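Local atomic coordinates of 2-Keto-3-deoxy-(6-phospho-)gluconate aldolase (Thermoproteus tenax, PDB entry 2R91), a protein that is an aldolase of the dihydrodipicolinate synthetase family, built as a parallel eight-stranded TIM barrel and assembled from four chains. Residues 136-139 against 140-144. Sequence-based numbering, arbitrary orientation.
Sequences RDVD and ARAAK
An aspartate N-cap opens helix 140-146, the second of two short helices between strands 125-129 and 149-154 of the TIM barrel, with D139 gripping the first turn through both its side chain and its backbone. The carboxylate oxygen D139 OD1 accepts from A142 N at 3.1 Å, and the bond is almost straight, with an angle of 172° at the hydrogen. That reach depends on chi1 of 70°, which tucks CG between the backbone N and the carbonyl carbon and carries OD1 to the amide of A142. The backbone oxygen D139 O takes the N-H of A143 at 2.8 Å, the first i to i+4 bond of the helix, which K144 N continues by bonding to A140 O. The capping carboxylate probably also gains from the positive end of the helix dipole, and the guanidinium of R141 lies in its neighbourhood, though D139 OD2 and R141 NH1 are still 4.8 Å apart.

Next to the cap the contact turns apolar. V138 precedes the N-cap residue, and its CG1, anti to the backbone N, rests against the turn, 4.0 Å from A142 CB. The same residue packs on P98 and on L127 of strand 125-129, a strand residue that A143 also touches, while its carbonyl oxygen bonds to Y165 OH. Helix 159-168 packs against the methyl of A140 through A164, Y165 and Y168. Closest of the alanine methyls to the capping residue is A143 CB, 3.3 Å from D139 O.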
loop_
_atom_site.group_PDB
_atom_site.type_symbol
_atom_site.label_atom_id
_atom_site.label_comp_id
_atom_site.label_asym_id
_atom_site.label_seq_id
_atom_site.Cartn_x
_atom_site.Cartn_y
_atom_site.Cartn_z
ATOM N N ARG A 136 -0.715 11.788 0.641
ATOM C CA ARG A 136 -1.903 11.915 -0.216
ATOM C C ARG A 136 -1.451 12.350 -1.600
ATOM O O ARG A 136 -0.348 12.864 -1.782
ATOM C CB ARG A 136 -2.966 12.920 0.332
ATOM C CG ARG A 136 -2.436 14.339 0.681
ATOM C CD ARG A 136 -3.527 15.285 1.225
ATOM N NE ARG A 136 -4.297 14.633 2.292
ATOM C CZ ARG A 136 -3.926 14.517 3.565
ATOM N NH1 ARG A 136 -2.799 15.111 4.029
ATOM N NH2 ARG A 136 -4.719 13.827 4.386
ATOM N N ASP A 137 -2.352 12.209 -2.549
ATOM C CA ASP A 137 -2.132 12.568 -3.949
ATOM C C ASP A 137 -3.134 13.646 -4.342
ATOM O O ASP A 137 -4.318 13.531 -4.024
ATOM C CB ASP A 137 -2.388 11.301 -4.812
ATOM C CG ASP A 137 -2.099 11.512 -6.300
ATOM O OD1 ASP A 137 -1.235 12.322 -6.656
ATOM O OD2 ASP A 137 -2.763 10.848 -7.122
ATOM N N VAL A 138 -2.670 14.674 -5.042
ATOM C CA VAL A 138 -3.560 15.588 -5.738
ATOM C C VAL A 138 -3.361 15.329 -7.236
ATOM O O VAL A 138 -2.410 15.853 -7.847
ATOM C CB VAL A 138 -3.281 17.050 -5.359
ATOM C CG1 VAL A 138 -4.177 18.000 -6.164
ATOM C CG2 VAL A 138 -3.543 17.241 -3.826
ATOM N N ASP A 139 -4.218 14.468 -7.802
ATOM C CA ASP A 139 -3.994 13.969 -9.177
ATOM C C ASP A 139 -4.422 15.024 -10.208
ATOM O O ASP A 139 -4.862 16.118 -9.833
ATOM C CB ASP A 139 -4.610 12.554 -9.406
ATOM C CG ASP A 139 -6.151 12.535 -9.433
ATOM O OD1 ASP A 139 -6.785 13.596 -9.355
ATOM O OD2 ASP A 139 -6.727 11.426 -9.543
ATOM N N ALA A 140 -4.264 14.722 -11.502
ATOM C CA ALA A 140 -4.550 15.720 -12.537
ATOM C C ALA A 140 -5.980 16.277 -12.457
ATOM O O ALA A 140 -6.205 17.494 -12.568
ATOM C CB ALA A 140 -4.275 15.119 -13.944
ATOM N N ARG A 141 -6.944 15.391 -12.274
ATOM C CA ARG A 141 -8.342 15.804 -12.200
ATOM C C ARG A 141 -8.614 16.744 -10.993
ATOM O O ARG A 141 -9.236 17.801 -11.131
ATOM C CB ARG A 141 -9.185 14.540 -12.130
ATOM C CG ARG A 141 -10.671 14.726 -12.076
ATOM C CD ARG A 141 -11.343 13.429 -12.543
ATOM N NE ARG A 141 -12.414 13.056 -11.639
ATOM C CZ ARG A 141 -12.386 11.998 -10.826
ATOM N NH1 ARG A 141 -11.327 11.175 -10.825
ATOM N NH2 ARG A 141 -13.433 11.752 -10.023
ATOM N N ALA A 142 -8.129 16.349 -9.821
ATOM C CA ALA A 142 -8.200 17.180 -8.608
ATOM C C ALA A 142 -7.488 18.520 -8.805
ATOM O O ALA A 142 -7.993 19.563 -8.400
ATOM C CB ALA A 142 -7.590 16.432 -7.449
ATOM N N ALA A 143 -6.322 18.498 -9.441
ATOM C CA ALA A 143 -5.572 19.715 -9.724
ATOM C C ALA A 143 -6.359 20.695 -10.628
ATOM O O ALA A 143 -6.379 21.929 -10.390
ATOM C CB ALA A 143 -4.223 19.365 -10.339
ATOM N N LYS A 144 -7.022 20.140 -11.642
ATOM C CA LYS A 144 -7.896 20.936 -12.505
ATOM C C LYS A 144 -9.071 21.507 -11.715
ATOM O O LYS A 144 -9.411 22.687 -11.881
ATOM C CB LYS A 144 -8.433 20.098 -13.682
ATOM C CG LYS A 144 -9.326 20.905 -14.644
ATOM C CD LYS A 144 -9.946 20.037 -15.742
ATOM C CE LYS A 144 -10.739 20.907 -16.757
ATOM N NZ LYS A 144 -11.527 20.042 -17.698
#